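Local coordinates for invasion protein INVA (Salmonella enterica, PDB 2X49) that takes part in invasion of the intestinal epithelium as an inner-membrane protein of the type III secretion export apparatus, represented here by its C-terminal domain alone, at residues A[179-184]-A[192-197]; A[198-203]-A[216-221]. All coordinates share one frame; numbering follows the deposited sequence.

Contact 1: residues A[179-184]-A[192-197]; sequences EVLQRL and RNMKLI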
ATOM      1  N   GLU A 179     -13.573   5.304 -10.503  1.00 15.38           N
ATOM      2  CA  GLU A 179     -12.302   4.869 -11.075  1.00 16.83           C
ATOM      3  C   GLU A 179     -11.084   5.553 -10.489  1.00 16.38           C
ATOM      4  O   GLU A 179     -10.068   4.930 -10.141  1.00 16.77           O
ATOM      5  CB  GLU A 179     -12.283   4.959 -12.609  1.00 17.71           C
ATOM      6  CG  GLU A 179     -13.161   3.954 -13.214  1.00 23.43           C
ATOM      7  CD  GLU A 179     -13.464   4.206 -14.676  1.00 31.14           C
ATOM      8  OE1 GLU A 179     -12.928   5.183 -15.251  1.00 36.16           O
ATOM      9  OE2 GLU A 179     -14.265   3.423 -15.252  1.00 36.06           O
ATOM     10  N   VAL A 180     -11.190   6.865 -10.344  1.00 15.95           N
ATOM     11  CA  VAL A 180     -10.147   7.686  -9.679  1.00 15.83           C
ATOM     12  C   VAL A 180      -9.863   7.176  -8.244  1.00 15.73           C
ATOM     13  O   VAL A 180      -8.736   6.886  -7.819  1.00 16.30           O
ATOM     14  CB  VAL A 180     -10.482   9.159  -9.667  1.00 17.45           C
ATOM     15  CG1 VAL A 180      -9.521   9.926  -8.786  1.00 17.25           C
ATOM     16  CG2 VAL A 180     -10.444   9.676 -11.102  1.00 15.95           C
ATOM     17  N   LEU A 181     -10.919   6.978  -7.521  1.00 14.14           N
ATOM     18  CA  LEU A 181     -10.809   6.555  -6.103  1.00 14.84           C
ATOM     19  C   LEU A 181     -10.157   5.175  -5.980  1.00 14.50           C
ATOM     20  O   LEU A 181      -9.304   4.946  -5.107  1.00 14.24           O
ATOM     21  CB  LEU A 181     -12.193   6.594  -5.425  1.00 13.83           C
ATOM     22  CG  LEU A 181     -12.913   7.961  -5.258  1.00 15.16           C
ATOM     23  CD1 LEU A 181     -14.189   7.914  -4.360  1.00 17.15           C
ATOM     24  CD2 LEU A 181     -11.971   9.001  -4.676  1.00 20.17           C
ATOM     25  N   GLN A 182     -10.605   4.218  -6.823  1.00 13.77           N
ATOM     26  CA  GLN A 182     -10.028   2.868  -6.831  1.00 14.11           C
ATOM     27  C   GLN A 182      -8.541   2.892  -7.127  1.00 15.09           C
ATOM     28  O   GLN A 182      -7.754   2.153  -6.532  1.00 13.51           O
ATOM     29  CB  GLN A 182     -10.733   1.926  -7.842  1.00 17.03           C
ATOM     30  CG  GLN A 182     -12.069   1.464  -7.497  1.00 20.52           C
ATOM     31  CD  GLN A 182     -12.654   0.650  -8.635  1.00 25.01           C
ATOM     32  OE1 GLN A 182     -12.417   0.963  -9.810  1.00 30.01           O
ATOM     33  NE2 GLN A 182     -13.423  -0.393  -8.314  1.00 26.25           N
ATOM     34  N   ARG A 183      -8.180   3.755  -8.075  1.00 15.81           N
ATOM     35  CA  ARG A 183      -6.784   3.847  -8.496  1.00 16.43           C
ATOM     36  C   ARG A 183      -5.906   4.455  -7.426  1.00 17.24           C
ATOM     37  O   ARG A 183      -4.754   4.080  -7.259  1.00 17.50           O
ATOM     38  CB  ARG A 183      -6.649   4.478  -9.881  1.00 16.15           C
ATOM     39  CG  ARG A 183      -7.168   3.555 -10.999  1.00 17.63           C
ATOM     40  CD  ARG A 183      -7.282   4.250 -12.374  1.00 20.51           C
ATOM     41  NE  ARG A 183      -7.830   3.327 -13.402  1.00 21.70           N
ATOM     42  CZ  ARG A 183      -7.123   2.359 -13.964  1.00 25.50           C
ATOM     43  NH1 ARG A 183      -5.853   2.222 -13.670  1.00 29.48           N
ATOM     44  NH2 ARG A 183      -7.673   1.536 -14.846  1.00 27.99           N
ATOM     45  N   LEU A 184      -6.475   5.347  -6.630  1.00 16.41           N
ATOM     46  CA  LEU A 184      -5.754   5.941  -5.464  1.00 15.95           C
ATOM     47  C   LEU A 184      -5.554   4.853  -4.389  1.00 15.74           C
ATOM     48  O   LEU A 184      -4.438   4.547  -3.997  1.00 15.34           O
ATOM     49  CB  LEU A 184      -6.486   7.147  -4.891  1.00 16.05           C
ATOM     50  CG  LEU A 184      -6.532   8.345  -5.818  1.00 15.17           C
ATOM     51  CD1 LEU A 184      -7.477   9.377  -5.189  1.00 19.07           C
ATOM     52  CD2 LEU A 184      -5.100   8.859  -6.057  1.00 17.53           C
ATOM     53  N   ARG A 192      -9.976   9.262   2.537  1.00 16.44           N
ATOM     54  CA  ARG A 192     -10.674   9.919   3.652  1.00 17.83           C
ATOM     55  C   ARG A 192     -10.957  11.408   3.425  1.00 17.82           C
ATOM     56  O   ARG A 192     -12.002  11.900   3.793  1.00 18.53           O
ATOM     57  CB  ARG A 192      -9.916   9.754   4.980  1.00 17.87           C
ATOM     58  CG  ARG A 192     -10.645  10.410   6.127  1.00 21.37           C
ATOM     59  CD  ARG A 192     -10.211   9.855   7.469  1.00 21.51           C
ATOM     60  NE  ARG A 192     -10.956   8.634   7.782  1.00 22.70           N
ATOM     61  CZ  ARG A 192     -12.227   8.607   8.134  1.00 23.38           C
ATOM     62  NH1 ARG A 192     -12.883   9.745   8.297  1.00 25.92           N
ATOM     63  NH2 ARG A 192     -12.847   7.445   8.360  1.00 23.91           N
ATOM     64  N   ASN A 193      -9.990  12.086   2.826  1.00 19.05           N
ATOM     65  CA  ASN A 193     -10.144  13.537   2.584  1.00 19.33           C
ATOM     66  C   ASN A 193     -10.842  13.802   1.262  1.00 19.48           C
ATOM     67  O   ASN A 193     -10.238  14.271   0.290  1.00 19.37           O
ATOM     68  CB  ASN A 193      -8.810  14.249   2.632  1.00 19.72           C
ATOM     69  CG  ASN A 193      -8.979  15.722   2.881  1.00 24.47           C
ATOM     70  OD1 ASN A 193     -10.071  16.298   2.651  1.00 26.04           O
ATOM     71  ND2 ASN A 193      -7.921  16.352   3.405  1.00 27.49           N
ATOM     72  N   MET A 194     -12.110  13.449   1.257  1.00 18.40           N
ATOM     73  CA  MET A 194     -12.909  13.481   0.050  1.00 19.82           C
ATOM     74  C   MET A 194     -13.051  14.892  -0.446  1.00 18.57           C
ATOM     75  O   MET A 194     -13.070  15.112  -1.648  1.00 18.78           O
ATOM     76  CB  MET A 194     -14.272  12.826   0.262  1.00 20.62           C
ATOM     77  CG  MET A 194     -14.952  12.446  -1.057  1.00 26.78           C
ATOM     78  SD  MET A 194     -14.018  11.166  -1.954  1.00 33.28           S
ATOM     79  CE  MET A 194     -14.452   9.704  -1.004  1.00 37.57           C
ATOM     80  N   LYS A 195     -13.057  15.833   0.465  1.00 17.50           N
ATOM     81  CA  LYS A 195     -13.312  17.245   0.091  1.00 17.31           C
ATOM     82  C   LYS A 195     -12.155  17.706  -0.786  1.00 17.11           C
ATOM     83  O   LYS A 195     -12.311  18.341  -1.845  1.00 15.89           O
ATOM     84  CB  LYS A 195     -13.450  18.178   1.280  1.00 17.40           C
ATOM     85  CG  LYS A 195     -13.714  19.658   0.895  1.00 19.97           C
ATOM     86  CD  LYS A 195     -13.734  20.552   2.105  1.00 22.44           C
ATOM     87  CE  LYS A 195     -13.990  22.023   1.739  1.00 22.55           C
ATOM     88  NZ  LYS A 195     -13.897  22.982   2.904  1.00 25.80           N
ATOM     89  N   LEU A 196     -10.971  17.355  -0.352  1.00 16.83           N
ATOM     90  CA  LEU A 196      -9.761  17.761  -1.125  1.00 17.80           C
ATOM     91  C   LEU A 196      -9.656  17.057  -2.473  1.00 17.35           C
ATOM     92  O   LEU A 196      -9.219  17.611  -3.495  1.00 17.23           O
ATOM     93  CB  LEU A 196      -8.500  17.589  -0.297  1.00 18.47           C
ATOM     94  CG  LEU A 196      -8.429  18.641   0.808  1.00 23.71           C
ATOM     95  CD1 LEU A 196      -7.037  18.595   1.487  1.00 28.19           C
ATOM     96  CD2 LEU A 196      -8.765  20.061   0.316  1.00 27.82           C
ATOM     97  N   ILE A 197     -10.088  15.819  -2.512  1.00 16.38           N
ATOM     98  CA  ILE A 197     -10.036  15.066  -3.700  1.00 17.16           C
ATOM     99  C   ILE A 197     -10.990  15.716  -4.693  1.00 16.03           C
ATOM    100  O   ILE A 197     -10.677  15.838  -5.866  1.00 16.13           O
ATOM    101  CB  ILE A 197     -10.345  13.584  -3.503  1.00 16.83           C
ATOM    102  CG1 ILE A 197      -9.182  12.941  -2.756  1.00 16.21           C
ATOM    103  CG2 ILE A 197     -10.507  12.853  -4.811  1.00 19.45           C
ATOM    104  CD1 ILE A 197      -9.518  11.552  -2.255  1.00 18.12           C
TER

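Contact 2: residues A[198-203]-A[216-221]; sequences MEALAL and EHIRGA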
ATOM      1  N   MET A 198     -12.161  16.036  -4.210  1.00 16.19           N
ATOM      2  CA  MET A 198     -13.208  16.680  -5.053  1.00 16.69           C
ATOM      3  C   MET A 198     -12.766  18.034  -5.543  1.00 17.20           C
ATOM      4  O   MET A 198     -13.037  18.404  -6.702  1.00 17.01           O
ATOM      5  CB  MET A 198     -14.559  16.706  -4.370  1.00 17.13           C
ATOM      6  CG  MET A 198     -15.163  15.359  -4.138  1.00 18.54           C
ATOM      7  SD  MET A 198     -15.655  14.581  -5.680  1.00 23.67           S
ATOM      8  CE  MET A 198     -14.579  13.170  -5.687  1.00 29.65           C
ATOM      9  N   GLU A 199     -12.095  18.790  -4.695  1.00 15.28           N
ATOM     10  CA  GLU A 199     -11.589  20.110  -5.142  1.00 15.72           C
ATOM     11  C   GLU A 199     -10.594  19.903  -6.304  1.00 17.08           C
ATOM     12  O   GLU A 199     -10.561  20.655  -7.286  1.00 16.28           O
ATOM     13  CB  GLU A 199     -10.933  20.904  -4.011  1.00 15.51           C
ATOM     14  CG  GLU A 199     -11.924  21.452  -3.053  1.00 17.34           C
ATOM     15  CD  GLU A 199     -11.275  22.106  -1.827  1.00 20.38           C
ATOM     16  OE1 GLU A 199     -10.039  21.904  -1.641  1.00 24.89           O
ATOM     17  OE2 GLU A 199     -11.994  22.799  -1.064  1.00 22.79           O
ATOM     18  N   ALA A 200      -9.807  18.852  -6.201  1.00 16.76           N
ATOM     19  CA  ALA A 200      -8.805  18.566  -7.249  1.00 15.99           C
ATOM     20  C   ALA A 200      -9.444  18.056  -8.524  1.00 16.77           C
ATOM     21  O   ALA A 200      -9.039  18.415  -9.630  1.00 17.88           O
ATOM     22  CB  ALA A 200      -7.702  17.573  -6.734  1.00 16.47           C
ATOM     23  N   LEU A 201     -10.543  17.358  -8.375  1.00 16.53           N
ATOM     24  CA  LEU A 201     -11.297  16.903  -9.558  1.00 16.52           C
ATOM     25  C   LEU A 201     -11.948  18.093 -10.238  1.00 16.62           C
ATOM     26  O   LEU A 201     -12.001  18.153 -11.478  1.00 16.32           O
ATOM     27  CB  LEU A 201     -12.332  15.862  -9.214  1.00 16.91           C
ATOM     28  CG  LEU A 201     -11.774  14.474  -8.966  1.00 16.86           C
ATOM     29  CD1 LEU A 201     -12.796  13.587  -8.222  1.00 20.87           C
ATOM     30  CD2 LEU A 201     -11.411  13.874 -10.268  1.00 16.28           C
ATOM     31  N   ALA A 202     -12.425  19.061  -9.449  1.00 16.44           N
ATOM     32  CA  ALA A 202     -13.131  20.231 -10.023  1.00 16.78           C
ATOM     33  C   ALA A 202     -12.159  21.030 -10.857  1.00 18.20           C
ATOM     34  O   ALA A 202     -12.552  21.685 -11.857  1.00 19.14           O
ATOM     35  CB  ALA A 202     -13.753  21.125  -8.948  1.00 16.05           C
ATOM     36  N   LEU A 203     -10.900  20.961 -10.462  1.00 18.15           N
ATOM     37  CA  LEU A 203      -9.794  21.689 -11.142  1.00 18.72           C
ATOM     38  C   LEU A 203      -9.338  20.968 -12.405  1.00 17.42           C
ATOM     39  O   LEU A 203      -9.139  21.596 -13.483  1.00 18.63           O
ATOM     40  CB  LEU A 203      -8.616  21.941 -10.187  1.00 19.81           C
ATOM     41  CG  LEU A 203      -7.420  22.742 -10.701  1.00 21.08           C
ATOM     42  CD1 LEU A 203      -7.871  24.162 -11.077  1.00 24.12           C
ATOM     43  CD2 LEU A 203      -6.259  22.777  -9.690  1.00 24.62           C
ATOM     44  N   GLU A 216      -2.963  10.951 -11.918  1.00 18.27           N
ATOM     45  CA  GLU A 216      -1.647  11.492 -11.593  1.00 18.22           C
ATOM     46  C   GLU A 216      -1.775  12.928 -11.051  1.00 19.53           C
ATOM     47  O   GLU A 216      -1.019  13.385 -10.163  1.00 18.72           O
ATOM     48  CB  GLU A 216      -0.698  11.399 -12.795  1.00 17.72           C
ATOM     49  CG  GLU A 216       0.730  11.366 -12.386  1.00 20.71           C
ATOM     50  CD  GLU A 216       1.144  10.116 -11.566  1.00 20.86           C
ATOM     51  OE1 GLU A 216       0.380   9.103 -11.469  1.00 17.85           O
ATOM     52  OE2 GLU A 216       2.276  10.133 -11.035  1.00 19.12           O
ATOM     53  N   HIS A 217      -2.672  13.696 -11.670  1.00 17.64           N
ATOM     54  CA  HIS A 217      -2.885  15.057 -11.232  1.00 17.58           C
ATOM     55  C   HIS A 217      -3.493  15.115  -9.833  1.00 17.46           C
ATOM     56  O   HIS A 217      -3.166  15.982  -9.005  1.00 17.54           O
ATOM     57  CB  HIS A 217      -3.730  15.870 -12.225  1.00 17.80           C
ATOM     58  CG  HIS A 217      -3.053  16.133 -13.534  1.00 19.43           C
ATOM     59  ND1 HIS A 217      -1.909  16.894 -13.644  1.00 19.31           N
ATOM     60  CD2 HIS A 217      -3.388  15.784 -14.804  1.00 23.51           C
ATOM     61  CE1 HIS A 217      -1.537  16.962 -14.912  1.00 22.68           C
ATOM     62  NE2 HIS A 217      -2.435  16.316 -15.639  1.00 22.71           N
ATOM     63  N   ILE A 218      -4.411  14.197  -9.600  1.00 17.90           N
ATOM     64  CA  ILE A 218      -5.096  14.101  -8.297  1.00 17.31           C
ATOM     65  C   ILE A 218      -4.064  13.755  -7.205  1.00 18.31           C
ATOM     66  O   ILE A 218      -4.003  14.366  -6.129  1.00 18.18           O
ATOM     67  CB  ILE A 218      -6.286  13.125  -8.276  1.00 18.43           C
ATOM     68  CG1 ILE A 218      -7.338  13.508  -9.337  1.00 18.20           C
ATOM     69  CG2 ILE A 218      -6.907  13.064  -6.897  1.00 17.98           C
ATOM     70  CD1 ILE A 218      -7.671  14.962  -9.375  1.00 19.90           C
ATOM     71  N   ARG A 219      -3.202  12.819  -7.547  1.00 18.66           N
ATOM     72  CA  ARG A 219      -2.116  12.399  -6.608  1.00 17.79           C
ATOM     73  C   ARG A 219      -1.314  13.623  -6.260  1.00 18.97           C
ATOM     74  O   ARG A 219      -0.923  13.883  -5.122  1.00 18.55           O
ATOM     75  CB  ARG A 219      -1.201  11.345  -7.207  1.00 17.60           C
ATOM     76  CG  ARG A 219      -1.770   9.971  -7.257  1.00 18.38           C
ATOM     77  CD  ARG A 219      -0.748   9.031  -7.790  1.00 17.19           C
ATOM     78  NE  ARG A 219       0.459   8.918  -6.964  1.00 17.81           N
ATOM     79  CZ  ARG A 219       0.679   7.916  -6.108  1.00 17.39           C
ATOM     80  NH1 ARG A 219      -0.222   6.915  -5.988  1.00 18.19           N
ATOM     81  NH2 ARG A 219       1.811   7.898  -5.393  1.00 17.53           N
ATOM     82  N   GLY A 220      -1.023  14.406  -7.281  1.00 18.22           N
ATOM     83  CA  GLY A 220      -0.245  15.639  -7.053  1.00 17.99           C
ATOM     84  C   GLY A 220      -0.916  16.624  -6.077  1.00 18.55           C
ATOM     85  O   GLY A 220      -0.294  17.270  -5.218  1.00 16.91           O
ATOM     86  N   ALA A 221      -2.210  16.754  -6.249  1.00 18.17           N
ATOM     87  CA  ALA A 221      -2.997  17.664  -5.424  1.00 19.00           C
ATOM     88  C   ALA A 221      -2.970  17.191  -3.982  1.00 19.04           C
ATOM     89  O   ALA A 221      -3.006  17.965  -3.035  1.00 21.01           O
ATOM     90  CB  ALA A 221      -4.464  17.777  -5.909  1.00 18.83           C
TER

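Contact 1: residues A[179-184]-A[192-197]
Met194 and Leu181 meet at about a right angle, and the methionine can be followed atom by atom. From CB the chain sets out with CG anti to the backbone N (chi1 -162°), then bends at each of the next two torsions (chi2 65°, chi3 76°). The bends bring Met194 SD up against the isopropyl end of Leu181, which it touches at both branches, 4.0 Å from CD1 and 4.0 Å from CD2. Met194 CE then meets one branch, 3.8 Å from Leu181 CD1.

The other branch of Leu181 is shared: besides the sulfur, its CD2 meets Ile197 CG2 at 4.1 Å. Ile197 thus has two points of contact, because its longer arm, CG1 to CD1, leads on to Leu184, where the two side chains reach tip to tip with Leu184 CD1 4.2 Å from Ile197 CD1. Helix 147-158 lies against the same cluster, Met153 touching both Leu181 and Met194.

At the start of helix 194-204, Asn193 is the N-cap, its OD1 accepting a weak hydrogen bond from Leu196 N (3.3 Å). No hydrogen bond passes between 179-184 and 192-197. Their four touching residues are buried and apolar, so the helices are held here by dispersion and exclusion of water, with the polarisable sulfur resting against both methyls of one leucine.

Contact 2: residues A[198-203]-A[216-221]
Ala200 faces two residues of helix 211-221 at once, its CB lying 3.3 Å from Ala221 CB and 3.7 Å from Ile218 CD1. The alanine pair is tighter than usual van der Waals contact. The nearest backbone pair is Ala200 with Ile218, their CA atoms 5.9 Å apart, the small Ala200 side chain letting the helices approach.

Ile218 carries the rest of the contact. Its CG1 stands anti to the carbonyl carbon, beside the backbone N (chi1 -58°), and a further turn at chi2 (-46°) places CD1 beside Ala200, where it touches the carbonyl carbon as well as CB. Ile218 CD1 also reaches Leu201 CD2 at 4.0 Å. Leu201 crosses Ile218 at about a right angle and offers one branch, CD2, to both CD1 and CG1 of the isoleucine.

Ala221 marks the exposed border of the contact, whereas the other three residues are buried. Close by, the ring of His217 stacks with that of Trp204, and Arg219 forms a salt bridge with Glu320.

The axes of 198-203 and 216-221 approach to 9.3 Å with 132° between their directions, an inclined antiparallel pairing with alanine at its closest point, within an all-helical part of the InvA C-terminal domain.

Contacts 1 and 2 follow one another along the chain and share helix 194-204: its first turn packs on helix 174-185 in contact 1, and its next turns on helix 211-221 in contact 2. Their centres lie about 9 Å apart, and their side chains join directly. Ile218 is the main bridge, its CG2 meeting Leu184 CD1 at 4.1 Å and Ile197 CG2 at 4.2 Å, while its CG1 lies 4.2 Å from Val180 CG1. Leu184 CD2 also packs on the aliphatic part of Arg219, 3.7 Å from CG. The two contacts are thus parts of one continuous apolar cluster shared by the three helices. The calcium-binding residues Asn93 and Glu111 belong to neither contact.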